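Local coordinates for protein terminal oxygenase component of carbazole (Janthinobacterium sp., PDB 7BUG) that serves as the terminal oxygenase of carbazole 1,9a-dioxygenase, adding both atoms of dioxygen to the angular and adjacent carbons of carbazole, at residues D157-W171 with E291-C304. Sequence-based numbering, arbitrary orientation. Where two conformers were deposited one is given.
Sequences DMEILGKNQIIKSNW and ENTHYYFQTLGKPC
The ring of His294 reaches past the end of strand 158-167 and hydrogen-bonds the chain where it leaves the sheet. Its CG sits between the backbone N and the carbonyl carbon (chi1 66°), which brings ND1 to Ser169 O, 2.8 Å away with a nearly straight N-H (175°); the oxygen lies in the ring plane, while the nitrogen stands above the carbonyl plane. Ile167 lays its CB over one ring face in a CH-pi contact, 3.8 Å from the centroid. Past the inverse gamma turn centred on Lys168, Asn170, the N-cap of helix 171-179, donates from ND2 to Glu291 O at 2.9 Å, and one water joins N of Trp171, the first helical residue, to Thr293 O. From here the strands run antiparallel toward Met158 and Pro303, with looser pairing around Gln165 and Tyr296, and Cys304 N adds a last bond to Asp157 O. On one face, the amide of Asn164, anti to the backbone N (chi1 -169°), slants between two aromatic side chains: ND2 comes 3.4 Å from Tyr295 CD1, and CG 3.6 Å from Phe297 CD2. Toward the Pro303 end, Ile160 CD1 rests on Gly301 CA (3.7 Å) and Met158 SD lies beside the Gly301-Lys302 peptide. On the other face, the straight Lys163 chain runs beside Gln298, carrying NZ on to a salt bridge with Glu327; Ile167 CG1 meets Tyr296 CB at 3.8 Å. Tyr296 OH is hydrogen-bonded to Glu284, and the Tyr296 side chain lies about 5 Å from that of Asp333, an iron ligand. Within this chain, strand 158-167 edges the antiparallel sheet of the Bet v 1-like catalytic domain; strand 281-288 flanks 293-303 on its other side, and helices 307-327 and 331-344 pack against the face bearing Leu161 and Ile167.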
# COMPACT_ATOMS: atom_id res chain seq x y z
N ASP A 157 2.12 -25.15 41.20
CA ASP A 157 0.73 -24.87 41.66
C ASP A 157 0.14 -23.64 40.95
O ASP A 157 -1.04 -23.36 41.12
CB ASP A 157 0.66 -24.73 43.19
CG ASP A 157 1.34 -23.50 43.77
OD1 ASP A 157 2.25 -22.93 43.09
OD2 ASP A 157 0.93 -23.10 44.91
N MET A 158 0.91 -22.98 40.10
CA MET A 158 0.42 -21.76 39.39
C MET A 158 -0.52 -22.16 38.25
O MET A 158 -0.13 -22.94 37.36
CB MET A 158 1.61 -20.97 38.85
CG MET A 158 1.19 -19.64 38.24
SD MET A 158 0.68 -18.43 39.48
CE MET A 158 2.19 -18.14 40.40
N GLU A 159 -1.79 -21.76 38.36
CA GLU A 159 -2.80 -21.99 37.30
C GLU A 159 -2.81 -20.75 36.41
O GLU A 159 -2.89 -19.60 36.94
CB GLU A 159 -4.18 -22.31 37.88
CG GLU A 159 -4.22 -23.68 38.53
CD GLU A 159 -3.80 -24.84 37.63
OE1 GLU A 159 -4.26 -24.90 36.46
OE2 GLU A 159 -3.03 -25.72 38.12
N ILE A 160 -2.65 -21.01 35.13
CA ILE A 160 -2.57 -19.95 34.10
C ILE A 160 -3.83 -19.99 33.25
O ILE A 160 -4.20 -21.04 32.73
CB ILE A 160 -1.30 -20.14 33.28
CG1 ILE A 160 -0.02 -19.91 34.10
CG2 ILE A 160 -1.37 -19.27 32.04
CD1 ILE A 160 0.14 -18.55 34.74
N LEU A 161 -4.41 -18.82 33.05
CA LEU A 161 -5.56 -18.65 32.16
C LEU A 161 -5.28 -17.39 31.34
O LEU A 161 -4.67 -16.47 31.87
CB LEU A 161 -6.83 -18.53 33.00
CG LEU A 161 -7.25 -19.81 33.73
CD1 LEU A 161 -8.33 -19.48 34.77
CD2 LEU A 161 -7.73 -20.81 32.73
N GLY A 162 -5.78 -17.32 30.12
CA GLY A 162 -5.40 -16.14 29.34
C GLY A 162 -6.27 -15.82 28.16
O GLY A 162 -7.34 -16.43 27.91
N LYS A 163 -5.75 -14.89 27.38
CA LYS A 163 -6.35 -14.41 26.14
C LYS A 163 -5.22 -14.00 25.19
O LYS A 163 -4.20 -13.50 25.68
CB LYS A 163 -7.20 -13.18 26.49
CG LYS A 163 -7.97 -12.65 25.33
CD LYS A 163 -8.70 -11.40 25.66
CE LYS A 163 -9.23 -10.82 24.38
NZ LYS A 163 -9.71 -9.46 24.65
N ASN A 164 -5.42 -14.17 23.90
CA ASN A 164 -4.41 -13.85 22.86
C ASN A 164 -5.14 -13.05 21.78
O ASN A 164 -6.35 -13.35 21.49
CB ASN A 164 -3.75 -15.10 22.30
CG ASN A 164 -2.53 -14.81 21.43
OD1 ASN A 164 -1.94 -13.72 21.59
ND2 ASN A 164 -2.19 -15.76 20.56
N GLN A 165 -4.49 -12.04 21.25
CA GLN A 165 -5.02 -11.37 20.04
C GLN A 165 -3.87 -10.74 19.26
O GLN A 165 -2.75 -10.65 19.77
CB GLN A 165 -6.09 -10.36 20.41
CG GLN A 165 -5.53 -9.23 21.19
CD GLN A 165 -6.63 -8.41 21.83
OE1 GLN A 165 -6.83 -8.42 23.04
NE2 GLN A 165 -7.29 -7.65 20.98
N ILE A 166 -4.17 -10.39 18.04
CA ILE A 166 -3.17 -9.80 17.11
C ILE A 166 -3.39 -8.30 17.15
O ILE A 166 -4.54 -7.84 16.94
CB ILE A 166 -3.33 -10.37 15.70
CG1 ILE A 166 -3.00 -11.86 15.71
CG2 ILE A 166 -2.48 -9.63 14.70
CD1 ILE A 166 -3.24 -12.53 14.39
N ILE A 167 -2.31 -7.56 17.38
CA ILE A 167 -2.34 -6.09 17.55
C ILE A 167 -1.41 -5.48 16.51
O ILE A 167 -0.28 -5.93 16.38
CB ILE A 167 -1.95 -5.66 18.97
CG1 ILE A 167 -2.83 -6.31 20.05
CG2 ILE A 167 -1.96 -4.14 19.11
CD1 ILE A 167 -4.30 -6.10 19.90
N LYS A 168 -1.87 -4.41 15.85
CA LYS A 168 -1.06 -3.77 14.81
C LYS A 168 -0.15 -2.69 15.40
O LYS A 168 -0.34 -1.47 15.19
CB LYS A 168 -2.01 -3.19 13.73
CG LYS A 168 -2.82 -4.26 13.02
CD LYS A 168 -3.93 -3.72 12.15
CE LYS A 168 -5.09 -4.69 12.04
NZ LYS A 168 -6.18 -4.15 11.19
N SER A 169 0.86 -3.10 16.17
CA SER A 169 2.01 -2.24 16.48
C SER A 169 3.22 -3.15 16.52
O SER A 169 3.10 -4.38 16.75
CB SER A 169 1.90 -1.47 17.74
OG SER A 169 2.30 -2.25 18.89
N ASN A 170 4.37 -2.55 16.29
CA ASN A 170 5.63 -3.29 16.54
C ASN A 170 5.64 -3.76 17.99
O ASN A 170 5.19 -3.04 18.91
CB ASN A 170 6.82 -2.39 16.21
CG ASN A 170 8.15 -3.06 16.39
OD1 ASN A 170 8.75 -3.00 17.46
ND2 ASN A 170 8.54 -3.78 15.36
N TRP A 171 6.26 -4.91 18.24
CA TRP A 171 6.34 -5.53 19.56
C TRP A 171 7.00 -4.60 20.57
O TRP A 171 6.65 -4.70 21.74
CB TRP A 171 7.09 -6.90 19.48
CG TRP A 171 8.56 -6.77 19.21
CD1 TRP A 171 9.19 -6.50 18.04
CD2 TRP A 171 9.60 -6.90 20.19
NE1 TRP A 171 10.56 -6.45 18.22
CE2 TRP A 171 10.83 -6.69 19.53
CE3 TRP A 171 9.57 -7.18 21.55
CZ2 TRP A 171 12.06 -6.79 20.22
CZ3 TRP A 171 10.77 -7.23 22.24
CH2 TRP A 171 11.98 -7.04 21.57
N GLU A 291 7.19 -6.74 11.31
CA GLU A 291 7.71 -5.43 11.75
C GLU A 291 6.58 -4.61 12.33
O GLU A 291 6.85 -3.69 13.05
CB GLU A 291 8.36 -4.76 10.55
CG GLU A 291 9.49 -5.59 9.97
CD GLU A 291 9.23 -6.59 8.83
OE1 GLU A 291 10.25 -6.86 8.09
OE2 GLU A 291 8.07 -7.11 8.63
N ASN A 292 5.34 -4.89 11.94
CA ASN A 292 4.18 -4.01 12.21
C ASN A 292 3.18 -4.59 13.22
O ASN A 292 2.19 -3.92 13.51
CB ASN A 292 3.41 -3.81 10.89
CG ASN A 292 4.27 -3.26 9.78
OD1 ASN A 292 5.07 -2.35 10.01
ND2 ASN A 292 4.21 -3.91 8.63
N THR A 293 3.37 -5.83 13.70
CA THR A 293 2.28 -6.63 14.32
C THR A 293 2.87 -7.48 15.46
O THR A 293 3.99 -7.94 15.36
CB THR A 293 1.63 -7.54 13.26
OG1 THR A 293 1.57 -6.84 12.01
CG2 THR A 293 0.25 -7.95 13.71
N HIS A 294 2.10 -7.68 16.51
CA HIS A 294 2.48 -8.57 17.63
C HIS A 294 1.28 -9.39 18.05
O HIS A 294 0.12 -8.95 17.95
CB HIS A 294 3.14 -7.86 18.80
CG HIS A 294 2.29 -6.91 19.55
ND1 HIS A 294 2.06 -5.60 19.07
CD2 HIS A 294 1.67 -6.99 20.75
CE1 HIS A 294 1.29 -4.98 19.93
NE2 HIS A 294 1.02 -5.77 20.95
N TYR A 295 1.56 -10.53 18.65
CA TYR A 295 0.56 -11.18 19.53
C TYR A 295 0.63 -10.56 20.92
O TYR A 295 1.70 -10.39 21.49
CB TYR A 295 0.79 -12.68 19.74
CG TYR A 295 0.60 -13.57 18.57
CD1 TYR A 295 -0.69 -13.84 18.16
CD2 TYR A 295 1.67 -14.17 17.90
CE1 TYR A 295 -0.92 -14.65 17.08
CE2 TYR A 295 1.44 -14.98 16.80
CZ TYR A 295 0.14 -15.25 16.43
OH TYR A 295 -0.19 -16.04 15.36
N TYR A 296 -0.50 -10.14 21.46
CA TYR A 296 -0.61 -9.67 22.85
C TYR A 296 -1.15 -10.85 23.63
O TYR A 296 -2.38 -11.18 23.60
CB TYR A 296 -1.48 -8.41 22.90
CG TYR A 296 -1.71 -7.90 24.29
CD1 TYR A 296 -0.73 -7.90 25.27
CD2 TYR A 296 -2.91 -7.28 24.62
CE1 TYR A 296 -0.94 -7.40 26.53
CE2 TYR A 296 -3.11 -6.71 25.86
CZ TYR A 296 -2.15 -6.79 26.85
OH TYR A 296 -2.34 -6.31 28.14
N PHE A 297 -0.22 -11.60 24.21
CA PHE A 297 -0.49 -12.91 24.79
C PHE A 297 -0.58 -12.72 26.30
O PHE A 297 0.44 -12.54 26.99
CB PHE A 297 0.57 -13.92 24.35
CG PHE A 297 0.26 -15.35 24.73
CD1 PHE A 297 0.56 -15.88 25.96
CD2 PHE A 297 -0.25 -16.20 23.78
CE1 PHE A 297 0.28 -17.21 26.25
CE2 PHE A 297 -0.55 -17.53 24.04
CZ PHE A 297 -0.26 -18.03 25.29
N GLN A 298 -1.82 -12.59 26.80
CA GLN A 298 -2.07 -12.12 28.17
C GLN A 298 -2.40 -13.35 29.04
O GLN A 298 -3.21 -14.21 28.55
CB GLN A 298 -3.33 -11.24 28.21
CG GLN A 298 -3.20 -9.86 27.64
CD GLN A 298 -4.59 -9.24 27.59
OE1 GLN A 298 -5.50 -9.79 26.98
NE2 GLN A 298 -4.76 -8.15 28.32
N THR A 299 -1.80 -13.47 30.22
CA THR A 299 -2.12 -14.55 31.17
C THR A 299 -2.27 -13.98 32.58
O THR A 299 -1.65 -12.98 32.89
CB THR A 299 -1.07 -15.68 31.20
OG1 THR A 299 0.11 -15.21 31.84
CG2 THR A 299 -0.74 -16.22 29.82
N LEU A 300 -3.18 -14.59 33.35
CA LEU A 300 -3.27 -14.35 34.80
C LEU A 300 -2.98 -15.68 35.48
O LEU A 300 -3.51 -16.73 35.04
CB LEU A 300 -4.68 -13.86 35.18
CG LEU A 300 -5.10 -12.54 34.54
CD1 LEU A 300 -6.53 -12.19 35.00
CD2 LEU A 300 -4.15 -11.43 34.93
N GLY A 301 -2.17 -15.60 36.49
CA GLY A 301 -1.80 -16.77 37.29
C GLY A 301 -2.32 -16.68 38.70
O GLY A 301 -2.21 -15.60 39.29
N LYS A 302 -2.78 -17.81 39.24
CA LYS A 302 -3.14 -17.88 40.67
C LYS A 302 -2.73 -19.25 41.18
O LYS A 302 -3.07 -20.24 40.55
CB LYS A 302 -4.65 -17.73 40.81
CG LYS A 302 -5.14 -17.68 42.25
CD LYS A 302 -6.63 -17.46 42.32
CE LYS A 302 -7.13 -17.12 43.70
NZ LYS A 302 -6.39 -17.89 44.72
N PRO A 303 -1.96 -19.33 42.28
CA PRO A 303 -1.75 -20.63 42.92
C PRO A 303 -3.09 -21.28 43.27
O PRO A 303 -3.96 -20.66 43.90
CB PRO A 303 -0.94 -20.30 44.16
CG PRO A 303 -0.28 -18.96 43.84
CD PRO A 303 -1.31 -18.23 43.00
N CYS A 304 -3.25 -22.53 42.86
CA CYS A 304 -4.44 -23.37 43.12
C CYS A 304 -3.93 -24.75 43.55
O CYS A 304 -3.08 -25.34 42.84
CB CYS A 304 -5.30 -23.56 41.88
SG CYS A 304 -6.05 -22.02 41.30
O HOH W 1 6.43 -6.73 15.98